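Local coordinates for protein transcriptional regulator, LacI family (Corynebacterium glutamicum, PDB 3H5T) that acts as an inositol-dependent activator of ino1, the inositol phosphate synthase gene, by binding a palindromic promoter motif, and regulates other genes probably serving cell wall and mycothiol synthesis, at residues Q182-A187 / L269-C274; R190-L195 / A235-G240; T275-A280 / R312-V317; G282-L287 / L298-F303. All coordinates share one frame; numbering follows the deposited sequence.

Interaction 1 (Q182-A187 / L269-C274); sequences QALIDA and LTAVLC
Leu-184 on helix 178-186 packs against Ala-271 and Leu-273 of strand 271-274, a helix-on-sheet contact inside one lobe of the periplasmic-binding-protein-like core of this LacI-family regulator. The contact is small and wholly apolar. Leu-184 is its single helix residue, and its two methyl branches spread over the strand. CD2 lies on the CB methyl of Ala-271 at 3.8 Å. CD1 reaches CB of Leu-273, also at 3.8 Å. Ala-271 and Leu-273 are two positions apart in the strand, so both turn their CB atoms to this face. Val-272, between them, turns to the other side and meets helix 252-265.

Leu-184 has CG anti to its carbonyl carbon (chi1 -74°), which carries the fork of the side chain out toward the sheet. The two leucine side chains approach at a slant, and CB of Leu-273 makes the touch. Leu-273 also meets Ala-228 of helix 221-235, the second helix on this face. Leu-184 also touches Ile-192 and Thr-301, on the strands flanking 271-274, and so reaches three strands.

Gln-182 and Asp-186 turn from the strand. There Gln-182 NE2 donates to Asp-186 OD1 at 3.3 Å, one helical turn on. The bond is bent, with an N-H...O angle of 141°, and the donor stands above the carboxylate plane. An apolar residue facing the sheet, with polar side chains on the helix's other side, is what is expected of a helix covering a mostly parallel sheet in the periplasmic-binding-protein fold.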
loop_
_atom_site.group_PDB
_atom_site.type_symbol
_atom_site.label_atom_id
_atom_site.label_comp_id
_atom_site.label_asym_id
_atom_site.label_seq_id
_atom_site.Cartn_x
_atom_site.Cartn_y
_atom_site.Cartn_z
ATOM N N GLN A 182 1.588 4.536 -21.303
ATOM C CA GLN A 182 2.389 5.143 -22.356
ATOM C C GLN A 182 3.447 4.166 -22.855
ATOM O O GLN A 182 3.649 4.026 -24.056
ATOM C CB GLN A 182 3.085 6.397 -21.844
ATOM C CG GLN A 182 3.714 7.198 -22.949
ATOM C CD GLN A 182 2.677 7.717 -23.913
ATOM O OE1 GLN A 182 1.926 8.637 -23.595
ATOM N NE2 GLN A 182 2.614 7.112 -25.094
ATOM N N ALA A 183 4.119 3.497 -21.922
ATOM C CA ALA A 183 5.151 2.531 -22.271
ATOM C C ALA A 183 4.566 1.438 -23.160
ATOM O O ALA A 183 5.252 0.907 -24.035
ATOM C CB ALA A 183 5.755 1.916 -21.004
ATOM N N LEU A 184 3.300 1.102 -22.937
ATOM C CA LEU A 184 2.647 0.072 -23.738
ATOM C C LEU A 184 2.391 0.591 -25.142
ATOM O O LEU A 184 2.559 -0.136 -26.120
ATOM C CB LEU A 184 1.316 -0.359 -23.108
ATOM C CG LEU A 184 1.380 -1.232 -21.856
ATOM C CD1 LEU A 184 -0.024 -1.566 -21.393
ATOM C CD2 LEU A 184 2.159 -2.503 -22.165
ATOM N N ILE A 185 1.983 1.851 -25.231
ATOM C CA ILE A 185 1.703 2.475 -26.517
ATOM C C ILE A 185 2.996 2.650 -27.315
ATOM O O ILE A 185 3.014 2.453 -28.529
ATOM C CB ILE A 185 1.047 3.862 -26.333
ATOM C CG1 ILE A 185 -0.298 3.717 -25.613
ATOM C CG2 ILE A 185 0.865 4.536 -27.686
ATOM C CD1 ILE A 185 -1.352 3.001 -26.411
ATOM N N ASP A 186 4.072 3.013 -26.623
ATOM C CA ASP A 186 5.359 3.221 -27.266
ATOM C C ASP A 186 5.941 1.949 -27.873
ATOM O O ASP A 186 6.849 2.015 -28.703
ATOM C CB ASP A 186 6.351 3.836 -26.278
ATOM C CG ASP A 186 5.989 5.259 -25.907
ATOM O OD1 ASP A 186 5.218 5.887 -26.664
ATOM O OD2 ASP A 186 6.480 5.754 -24.869
ATOM N N ALA A 187 5.427 0.795 -27.456
ATOM C CA ALA A 187 5.890 -0.481 -28.001
ATOM C C ALA A 187 4.912 -0.936 -29.086
ATOM O O ALA A 187 4.935 -2.082 -29.524
ATOM C CB ALA A 187 5.996 -1.533 -26.899
ATOM N N LEU A 269 -5.340 -10.209 -27.502
ATOM C CA LEU A 269 -4.625 -9.170 -26.758
ATOM C C LEU A 269 -3.112 -9.365 -26.783
ATOM O O LEU A 269 -2.605 -10.484 -26.641
ATOM C CB LEU A 269 -5.106 -9.110 -25.299
ATOM C CG LEU A 269 -6.533 -8.624 -24.995
ATOM C CD1 LEU A 269 -6.798 -8.753 -23.508
ATOM C CD2 LEU A 269 -6.713 -7.180 -25.442
ATOM N N THR A 270 -2.392 -8.262 -26.960
ATOM C CA THR A 270 -0.938 -8.302 -27.008
ATOM C C THR A 270 -0.318 -7.772 -25.716
ATOM O O THR A 270 0.860 -8.019 -25.439
ATOM C CB THR A 270 -0.400 -7.471 -28.195
ATOM O OG1 THR A 270 -0.737 -6.092 -28.010
ATOM C CG2 THR A 270 -1.008 -7.964 -29.507
ATOM N N ALA A 271 -1.113 -7.048 -24.930
ATOM C CA ALA A 271 -0.632 -6.481 -23.673
ATOM C C ALA A 271 -1.736 -6.364 -22.634
ATOM O O ALA A 271 -2.911 -6.234 -22.979
ATOM C CB ALA A 271 -0.014 -5.112 -23.919
ATOM N N VAL A 272 -1.347 -6.406 -21.360
ATOM C CA VAL A 272 -2.295 -6.288 -20.259
ATOM C C VAL A 272 -1.765 -5.319 -19.208
ATOM O O VAL A 272 -0.704 -5.553 -18.622
ATOM C CB VAL A 272 -2.550 -7.656 -19.576
ATOM C CG1 VAL A 272 -3.282 -7.458 -18.249
ATOM C CG2 VAL A 272 -3.365 -8.554 -20.497
ATOM N N LEU A 273 -2.494 -4.229 -18.977
ATOM C CA LEU A 273 -2.094 -3.248 -17.971
ATOM C C LEU A 273 -2.858 -3.512 -16.678
ATOM O O LEU A 273 -4.085 -3.507 -16.665
ATOM C CB LEU A 273 -2.376 -1.817 -18.452
ATOM C CG LEU A 273 -2.065 -0.709 -17.436
ATOM C CD1 LEU A 273 -1.668 0.560 -18.151
ATOM C CD2 LEU A 273 -3.265 -0.475 -16.532
ATOM N N CYS A 274 -2.121 -3.747 -15.599
ATOM C CA CYS A 274 -2.708 -4.013 -14.294
ATOM C C CYS A 274 -2.683 -2.788 -13.394
ATOM O O CYS A 274 -1.760 -1.981 -13.439
ATOM C CB CYS A 274 -1.955 -5.141 -13.595
ATOM S SG CYS A 274 -2.007 -6.682 -14.465
#

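Interaction 2 (R190-L195 / A235-G240); sequences RKIGIL and AGIDPG
Ile-237 lies against Arg-190 and the tip of Ile-192, and its side chain can be followed outward from the main chain. CB points toward the 190-195 segment. From it CG1 leaves anti to the carbonyl carbon (chi1 -58°) and runs up to the Arg-190 side chain, where it meets CD at 3.7 Å. The branch methyl CG2 makes only a distant approach, to Arg-190 O at 4.2 Å. CD1, the end of the chain, is the busiest atom. It sits 3.6 Å from Arg-190 O and 3.8 Å from Arg-190 CA. It also meets CD1 of Ile-192 at 3.9 Å, the two isoleucine chains crossing at about a right angle.

The segment 235-240 is the loop that links helix 221-235 to strand 244-247. Gly-236 ends the helix in a Schellman motif. Its positive phi (117°) suits glycine, since a CB here would press on the carbonyl oxygen of Ala-235. The turn brings Ile-237 against the residues leading into strand 192-197. Such helix-to-strand loops lie at the ends of the layers in an alpha/beta sandwich like this one.

Arg-190 is bent at chi2 (-66°), which brings its methylene CD over Ile-237 while the guanidinium continues past it. Arg-190 NE comes no closer than 4.3 Å to Ala-235 O, at an oblique angle, and no hydrogen bond forms between the segments. Arg-190 and Ala-235 lie toward the solvent, whereas Ile-192 is buried. Phe-232 and Ile-185 also touch both isoleucines, Ile-192 and Ile-237.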
loop_
_atom_site.group_PDB
_atom_site.type_symbol
_atom_site.label_atom_id
_atom_site.label_comp_id
_atom_site.label_asym_id
_atom_site.label_seq_id
_atom_site.Cartn_x
_atom_site.Cartn_y
_atom_site.Cartn_z
ATOM N N ARG A 190 -1.892 -2.057 -29.276
ATOM C CA ARG A 190 -3.189 -1.399 -29.432
ATOM C C ARG A 190 -4.316 -2.306 -28.937
ATOM O O ARG A 190 -5.402 -1.841 -28.605
ATOM C CB ARG A 190 -3.432 -1.013 -30.902
ATOM C CG ARG A 190 -2.456 0.021 -31.469
ATOM C CD ARG A 190 -2.597 1.383 -30.794
ATOM N NE ARG A 190 -1.652 2.372 -31.318
ATOM C CZ ARG A 190 -0.328 2.297 -31.186
ATOM N NH1 ARG A 190 0.222 1.274 -30.544
ATOM N NH2 ARG A 190 0.449 3.245 -31.700
ATOM N N LYS A 191 -4.061 -3.608 -28.908
ATOM C CA LYS A 191 -5.051 -4.550 -28.410
ATOM C C LYS A 191 -4.683 -4.786 -26.952
ATOM O O LYS A 191 -4.090 -5.803 -26.591
ATOM C CB LYS A 191 -5.009 -5.856 -29.210
ATOM C CG LYS A 191 -5.458 -5.688 -30.661
ATOM C CD LYS A 191 -6.017 -6.982 -31.232
ATOM C CE LYS A 191 -6.686 -6.737 -32.575
ATOM N NZ LYS A 191 -7.372 -7.956 -33.095
ATOM N N ILE A 192 -5.044 -3.816 -26.118
ATOM C CA ILE A 192 -4.731 -3.848 -24.700
ATOM C C ILE A 192 -5.924 -4.172 -23.809
ATOM O O ILE A 192 -7.042 -3.740 -24.065
ATOM C CB ILE A 192 -4.143 -2.489 -24.263
ATOM C CG1 ILE A 192 -3.003 -2.099 -25.209
ATOM C CG2 ILE A 192 -3.628 -2.570 -22.824
ATOM C CD1 ILE A 192 -2.551 -0.664 -25.078
ATOM N N GLY A 193 -5.663 -4.953 -22.766
ATOM C CA GLY A 193 -6.687 -5.314 -21.808
ATOM C C GLY A 193 -6.273 -4.700 -20.480
ATOM O O GLY A 193 -5.095 -4.407 -20.283
ATOM N N ILE A 194 -7.229 -4.495 -19.576
ATOM C CA ILE A 194 -6.939 -3.912 -18.268
ATOM C C ILE A 194 -7.484 -4.803 -17.156
ATOM O O ILE A 194 -8.543 -5.400 -17.310
ATOM C CB ILE A 194 -7.568 -2.509 -18.131
ATOM C CG1 ILE A 194 -6.929 -1.550 -19.144
ATOM C CG2 ILE A 194 -7.383 -1.988 -16.721
ATOM C CD1 ILE A 194 -7.529 -0.150 -19.155
ATOM N N LEU A 195 -6.749 -4.900 -16.050
ATOM C CA LEU A 195 -7.174 -5.701 -14.901
ATOM C C LEU A 195 -7.201 -4.818 -13.658
ATOM O O LEU A 195 -6.304 -3.998 -13.455
ATOM C CB LEU A 195 -6.219 -6.879 -14.666
ATOM C CG LEU A 195 -6.280 -8.007 -15.695
ATOM C CD1 LEU A 195 -5.266 -9.087 -15.363
ATOM C CD2 LEU A 195 -7.675 -8.583 -15.708
ATOM N N ALA A 235 -3.755 7.893 -28.006
ATOM C CA ALA A 235 -3.015 7.074 -28.957
ATOM C C ALA A 235 -3.913 6.717 -30.137
ATOM O O ALA A 235 -3.435 6.300 -31.193
ATOM C CB ALA A 235 -2.505 5.802 -28.278
ATOM N N GLY A 236 -5.218 6.890 -29.951
ATOM C CA GLY A 236 -6.161 6.585 -31.010
ATOM C C GLY A 236 -7.123 5.472 -30.648
ATOM O O GLY A 236 -8.237 5.423 -31.161
ATOM N N ILE A 237 -6.695 4.578 -29.762
ATOM C CA ILE A 237 -7.531 3.462 -29.333
ATOM C C ILE A 237 -8.913 3.934 -28.859
ATOM O O ILE A 237 -9.029 4.916 -28.124
ATOM C CB ILE A 237 -6.860 2.682 -28.179
ATOM C CG1 ILE A 237 -5.489 2.171 -28.621
ATOM C CG2 ILE A 237 -7.743 1.516 -27.750
ATOM C CD1 ILE A 237 -4.691 1.525 -27.510
ATOM N N ASP A 238 -9.959 3.237 -29.295
ATOM C CA ASP A 238 -11.318 3.570 -28.894
ATOM C C ASP A 238 -11.609 2.790 -27.614
ATOM O O ASP A 238 -11.518 1.560 -27.593
ATOM C CB ASP A 238 -12.309 3.185 -30.001
ATOM C CG ASP A 238 -13.755 3.210 -29.532
ATOM O OD1 ASP A 238 -14.219 4.260 -29.039
ATOM O OD2 ASP A 238 -14.434 2.171 -29.660
ATOM N N PRO A 239 -11.957 3.502 -26.526
ATOM C CA PRO A 239 -12.270 2.942 -25.204
ATOM C C PRO A 239 -13.157 1.695 -25.184
ATOM O O PRO A 239 -12.937 0.786 -24.379
ATOM C CB PRO A 239 -12.915 4.118 -24.481
ATOM C CG PRO A 239 -12.165 5.276 -25.030
ATOM C CD PRO A 239 -12.125 4.968 -26.514
ATOM N N GLY A 240 -14.159 1.656 -26.056
ATOM C CA GLY A 240 -15.054 0.512 -26.097
ATOM C C GLY A 240 -14.394 -0.787 -26.527
ATOM O O GLY A 240 -14.955 -1.864 -26.313
#

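Interaction 3 (T275-A280 / R312-V317); sequences TVDALA and RDLTTV
Asp-277, in the first turn of helix 277-289, faces Thr-316 of strand 316-318, and Ala-280 faces Leu-314. The polar part is a single hydrogen bond. Thr-316 OG1 donates to Asp-277 OD1 at 2.7 Å, though the placing of OG1 is doubtful. The two side chains cross at about a right angle. Thr-316 holds OG1 anti to its backbone N (chi1 -174°), which, as modelled, turns the hydroxyl to the helix. The other carboxylate oxygen, OD2, accepts from the backbone N of Gly-305 and of Thr-306. These two N-H groups should restrict rotation of the buried carboxylate and may favour its ionised form. The OG1 bond adds to this only if well placed.

The apolar part is Leu-314. Its CD2 meets the CB methyl of Ala-280 at 3.7 Å, while CD1 stands 4.2 Å from that methyl. CD2 also lies 3.8 Å from Asp-277 OD1, so the leucine borders the carboxylate. The Leu-314 and Asp-277 side chains run alongside each other, pointing opposite ways.

Just before Leu-314, Asp-313 with positive phi closes helix 307-311 in a Schellman motif. The chain then enters strand 316-318, which pairs with strand 344-352 at the edge of the other sheet. Helix 277-289 belongs to the layers around the five-stranded sheet. The contact joins one lobe to a segment crossing to the other, as in the hinge of the two-lobed periplasmic-binding-protein fold.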
loop_
_atom_site.group_PDB
_atom_site.type_symbol
_atom_site.label_atom_id
_atom_site.label_comp_id
_atom_site.label_asym_id
_atom_site.label_seq_id
_atom_site.Cartn_x
_atom_site.Cartn_y
_atom_site.Cartn_z
ATOM N N THR A 275 -3.699 -2.684 -12.555
ATOM C CA THR A 275 -3.844 -1.589 -11.619
ATOM C C THR A 275 -2.995 -1.822 -10.365
ATOM O O THR A 275 -2.708 -0.882 -9.606
ATOM C CB THR A 275 -5.321 -1.447 -11.224
ATOM O OG1 THR A 275 -6.042 -0.844 -12.308
ATOM C CG2 THR A 275 -5.473 -0.610 -9.982
ATOM N N VAL A 276 -2.585 -3.071 -10.160
ATOM C CA VAL A 276 -1.788 -3.425 -8.992
ATOM C C VAL A 276 -0.851 -4.607 -9.302
ATOM O O VAL A 276 -1.252 -5.536 -10.000
ATOM C CB VAL A 276 -2.744 -3.756 -7.805
ATOM C CG1 VAL A 276 -2.573 -5.197 -7.346
ATOM C CG2 VAL A 276 -2.506 -2.787 -6.680
ATOM N N ASP A 277 0.387 -4.566 -8.798
ATOM C CA ASP A 277 1.363 -5.639 -9.050
ATOM C C ASP A 277 0.796 -7.044 -8.855
ATOM O O ASP A 277 1.100 -7.953 -9.632
ATOM C CB ASP A 277 2.595 -5.509 -8.146
ATOM C CG ASP A 277 3.556 -4.425 -8.596
ATOM O OD1 ASP A 277 3.366 -3.851 -9.691
ATOM O OD2 ASP A 277 4.518 -4.157 -7.842
ATOM N N ALA A 278 -0.007 -7.221 -7.810
ATOM C CA ALA A 278 -0.597 -8.522 -7.515
ATOM C C ALA A 278 -1.257 -9.102 -8.752
ATOM O O ALA A 278 -1.088 -10.284 -9.058
ATOM C CB ALA A 278 -1.619 -8.398 -6.396
ATOM N N LEU A 279 -2.011 -8.262 -9.457
ATOM C CA LEU A 279 -2.708 -8.682 -10.667
ATOM C C LEU A 279 -1.728 -9.111 -11.752
ATOM O O LEU A 279 -1.987 -10.064 -12.492
ATOM C CB LEU A 279 -3.598 -7.554 -11.192
ATOM C CG LEU A 279 -4.897 -7.266 -10.443
ATOM C CD1 LEU A 279 -5.521 -6.014 -11.020
ATOM C CD2 LEU A 279 -5.859 -8.439 -10.570
ATOM N N ALA A 280 -0.612 -8.397 -11.852
ATOM C CA ALA A 280 0.400 -8.736 -12.844
ATOM C C ALA A 280 0.945 -10.133 -12.546
ATOM O O ALA A 280 1.193 -10.905 -13.458
ATOM C CB ALA A 280 1.539 -7.704 -12.827
ATOM N N ARG A 312 11.561 -9.731 -10.239
ATOM C CA ARG A 312 11.200 -10.271 -11.548
ATOM C C ARG A 312 11.493 -9.183 -12.566
ATOM O O ARG A 312 11.420 -9.403 -13.768
ATOM C CB ARG A 312 9.702 -10.607 -11.593
ATOM C CG ARG A 312 9.379 -12.028 -12.059
ATOM C CD ARG A 312 8.820 -12.106 -13.484
ATOM N NE ARG A 312 9.705 -11.502 -14.475
ATOM C CZ ARG A 312 9.582 -11.666 -15.789
ATOM N NH1 ARG A 312 8.615 -12.424 -16.284
ATOM N NH2 ARG A 312 10.424 -11.054 -16.613
ATOM N N ASP A 313 11.838 -8.004 -12.065
ATOM C CA ASP A 313 12.106 -6.854 -12.915
ATOM C C ASP A 313 10.883 -6.617 -13.789
ATOM O O ASP A 313 10.975 -6.535 -15.012
ATOM C CB ASP A 313 13.335 -7.075 -13.794
ATOM C CG ASP A 313 13.776 -5.801 -14.486
ATOM O OD1 ASP A 313 13.915 -4.773 -13.793
ATOM O OD2 ASP A 313 13.982 -5.818 -15.715
ATOM N N LEU A 314 9.735 -6.524 -13.134
ATOM C CA LEU A 314 8.455 -6.291 -13.797
ATOM C C LEU A 314 8.354 -4.818 -14.172
ATOM O O LEU A 314 8.784 -3.956 -13.409
ATOM C CB LEU A 314 7.318 -6.629 -12.830
ATOM C CG LEU A 314 5.866 -6.414 -13.257
ATOM C CD1 LEU A 314 5.481 -7.565 -14.160
ATOM C CD2 LEU A 314 4.933 -6.359 -12.027
ATOM N N THR A 315 7.803 -4.522 -15.344
ATOM C CA THR A 315 7.628 -3.128 -15.734
ATOM C C THR A 315 6.506 -2.669 -14.809
ATOM O O THR A 315 5.451 -3.304 -14.762
ATOM C CB THR A 315 7.170 -3.006 -17.186
ATOM O OG1 THR A 315 8.143 -3.611 -18.043
ATOM C CG2 THR A 315 7.002 -1.550 -17.562
ATOM N N THR A 316 6.719 -1.584 -14.071
ATOM C CA THR A 316 5.704 -1.142 -13.126
ATOM C C THR A 316 5.938 0.285 -12.590
ATOM O O THR A 316 6.952 0.911 -12.887
ATOM C CB THR A 316 5.653 -2.151 -11.934
ATOM O OG1 THR A 316 4.573 -1.820 -11.054
ATOM C CG2 THR A 316 6.984 -2.134 -11.158
ATOM N N VAL A 317 4.984 0.784 -11.807
ATOM C CA VAL A 317 5.069 2.118 -11.209
ATOM C C VAL A 317 5.506 1.961 -9.751
ATOM O O VAL A 317 4.810 1.328 -8.953
ATOM C CB VAL A 317 3.690 2.842 -11.235
ATOM C CG1 VAL A 317 3.786 4.191 -10.551
ATOM C CG2 VAL A 317 3.215 3.011 -12.672
#

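Interaction 4 (G282-L287 / L298-F303); sequences GVLEYL and LSLTGF
Leu-300 projects from strand 299-302 between Val-283 and Leu-284 of helix 277-289, within the beta-alpha-beta unit formed by strand 271-274, this helix and strand 299-302. One atom of Leu-300, the methyl CD2, makes both contacts. It lies 3.6 Å from Val-283 CG1 and 3.5 Å from Leu-284 CD2. Val-283 and Leu-300 run past one another in opposite directions, and CB of the valine is also near, 3.8 Å from Leu-300 CD2. Leu-284 instead crosses Leu-300 at about a right angle, and its CG is 3.7 Å from the same methyl.

Leu-300 has CG between its backbone N and carbonyl carbon (chi1 77°), a less common choice that sets CD2 between the two helix residues. Val-283 also touches Ala-259 of helix 252-265, which shares this face of the sheet. Leu-300 also touches Leu-314.

One turn further along the helix, Leu-287 packs on Leu-298, at the entrance to the strand. These two leucines also stand roughly perpendicular. The tip of one meets the root of the other, with Leu-287 CD1 4.1 Å from Leu-298 CB.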
loop_
_atom_site.group_PDB
_atom_site.type_symbol
_atom_site.label_atom_id
_atom_site.label_comp_id
_atom_site.label_asym_id
_atom_site.label_seq_id
_atom_site.Cartn_x
_atom_site.Cartn_y
_atom_site.Cartn_z
ATOM N N GLY A 282 -0.653 -12.540 -11.179
ATOM C CA GLY A 282 -1.680 -13.516 -11.472
ATOM C C GLY A 282 -1.635 -13.786 -12.965
ATOM O O GLY A 282 -1.995 -14.865 -13.420
ATOM N N VAL A 283 -1.181 -12.791 -13.721
ATOM C CA VAL A 283 -1.060 -12.894 -15.168
ATOM C C VAL A 283 0.174 -13.719 -15.526
ATOM O O VAL A 283 0.193 -14.407 -16.551
ATOM C CB VAL A 283 -0.908 -11.506 -15.833
ATOM C CG1 VAL A 283 -0.632 -11.672 -17.309
ATOM C CG2 VAL A 283 -2.161 -10.680 -15.623
ATOM N N LEU A 284 1.205 -13.638 -14.685
ATOM C CA LEU A 284 2.440 -14.387 -14.920
ATOM C C LEU A 284 2.234 -15.841 -14.518
ATOM O O LEU A 284 2.681 -16.757 -15.211
ATOM C CB LEU A 284 3.598 -13.771 -14.130
ATOM C CG LEU A 284 4.011 -12.364 -14.583
ATOM C CD1 LEU A 284 4.987 -11.736 -13.588
ATOM C CD2 LEU A 284 4.623 -12.452 -15.963
ATOM N N GLU A 285 1.545 -16.048 -13.401
ATOM C CA GLU A 285 1.273 -17.391 -12.933
ATOM C C GLU A 285 0.334 -18.062 -13.926
ATOM O O GLU A 285 0.343 -19.285 -14.060
ATOM C CB GLU A 285 0.631 -17.360 -11.547
ATOM C CG GLU A 285 0.577 -18.724 -10.865
ATOM C CD GLU A 285 -0.002 -18.656 -9.462
ATOM O OE1 GLU A 285 0.404 -17.757 -8.688
ATOM O OE2 GLU A 285 -0.856 -19.507 -9.130
ATOM N N TYR A 286 -0.476 -17.266 -14.627
ATOM C CA TYR A 286 -1.394 -17.834 -15.614
ATOM C C TYR A 286 -0.669 -18.154 -16.915
ATOM O O TYR A 286 -0.839 -19.238 -17.464
ATOM C CB TYR A 286 -2.565 -16.901 -15.942
ATOM C CG TYR A 286 -3.300 -17.400 -17.163
ATOM C CD1 TYR A 286 -3.988 -18.613 -17.132
ATOM C CD2 TYR A 286 -3.197 -16.737 -18.386
ATOM C CE1 TYR A 286 -4.543 -19.161 -18.287
ATOM C CE2 TYR A 286 -3.751 -17.280 -19.552
ATOM C CZ TYR A 286 -4.417 -18.492 -19.488
ATOM O OH TYR A 286 -4.944 -19.045 -20.624
ATOM N N LEU A 287 0.109 -17.204 -17.423
ATOM C CA LEU A 287 0.861 -17.436 -18.652
ATOM C C LEU A 287 1.679 -18.716 -18.470
ATOM O O LEU A 287 1.740 -19.571 -19.359
ATOM C CB LEU A 287 1.804 -16.269 -18.940
ATOM C CG LEU A 287 1.215 -14.951 -19.440
ATOM C CD1 LEU A 287 2.348 -13.952 -19.668
ATOM C CD2 LEU A 287 0.438 -15.174 -20.728
ATOM N N LEU A 298 3.179 -12.050 -24.150
ATOM C CA LEU A 298 2.323 -10.964 -23.681
ATOM C C LEU A 298 3.119 -9.898 -22.918
ATOM O O LEU A 298 4.005 -10.219 -22.128
ATOM C CB LEU A 298 1.237 -11.563 -22.770
ATOM C CG LEU A 298 -0.074 -10.840 -22.441
ATOM C CD1 LEU A 298 0.196 -9.603 -21.621
ATOM C CD2 LEU A 298 -0.807 -10.502 -23.733
ATOM N N SER A 299 2.810 -8.630 -23.171
ATOM C CA SER A 299 3.474 -7.538 -22.467
ATOM C C SER A 299 2.551 -7.109 -21.327
ATOM O O SER A 299 1.358 -6.879 -21.542
ATOM C CB SER A 299 3.718 -6.353 -23.403
ATOM O OG SER A 299 4.696 -6.664 -24.373
ATOM N N LEU A 300 3.088 -7.009 -20.115
ATOM C CA LEU A 300 2.265 -6.608 -18.981
ATOM C C LEU A 300 2.937 -5.559 -18.106
ATOM O O LEU A 300 4.160 -5.506 -18.010
ATOM C CB LEU A 300 1.877 -7.833 -18.142
ATOM C CG LEU A 300 2.890 -8.471 -17.198
ATOM C CD1 LEU A 300 3.077 -7.565 -16.020
ATOM C CD2 LEU A 300 2.389 -9.822 -16.705
ATOM N N THR A 301 2.123 -4.722 -17.476
ATOM C CA THR A 301 2.619 -3.668 -16.606
ATOM C C THR A 301 1.971 -3.811 -15.234
ATOM O O THR A 301 0.881 -4.366 -15.108
ATOM C CB THR A 301 2.287 -2.273 -17.177
ATOM O OG1 THR A 301 2.796 -2.165 -18.512
ATOM C CG2 THR A 301 2.930 -1.196 -16.339
ATOM N N GLY A 302 2.655 -3.322 -14.206
ATOM C CA GLY A 302 2.126 -3.401 -12.861
ATOM C C GLY A 302 2.090 -2.033 -12.211
ATOM O O GLY A 302 2.325 -1.030 -12.878
ATOM N N PHE A 303 1.785 -1.994 -10.915
ATOM C CA PHE A 303 1.731 -0.751 -10.159
ATOM C C PHE A 303 1.888 -1.086 -8.674
ATOM O O PHE A 303 1.121 -1.881 -8.133
ATOM C CB PHE A 303 0.396 -0.025 -10.392
ATOM C CG PHE A 303 0.371 1.394 -9.876
ATOM C CD1 PHE A 303 0.284 2.469 -10.761
ATOM C CD2 PHE A 303 0.446 1.663 -8.507
ATOM C CE1 PHE A 303 0.271 3.788 -10.293
ATOM C CE2 PHE A 303 0.435 2.982 -8.027
ATOM C CZ PHE A 303 0.349 4.043 -8.919
#

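Interactions 1, 2 and 4 are built on one sheet, where strand 271-274 lies between strands 192-197 and 299-302. Probable backbone hydrogen bonds tie interaction 1 to its neighbours: Leu-273 N to Gly-193 O (2.9 Å) of interaction 2, and Val-272 N to Ser-299 O (2.8 Å) of interaction 4. Interactions 1 and 4 pack helices on opposite faces of this sheet, with centres about 11 Å apart. Interaction 3 shares helix 277-289 with interaction 4, and their centres are about 7 Å apart. Another probable backbone hydrogen bond, Gly-302 N to Thr-315 O (2.9 Å), joins these two. Interaction 2 lies farthest out, its centre about 19 Å from that of interaction 3, which sits nearest the centre of the chain.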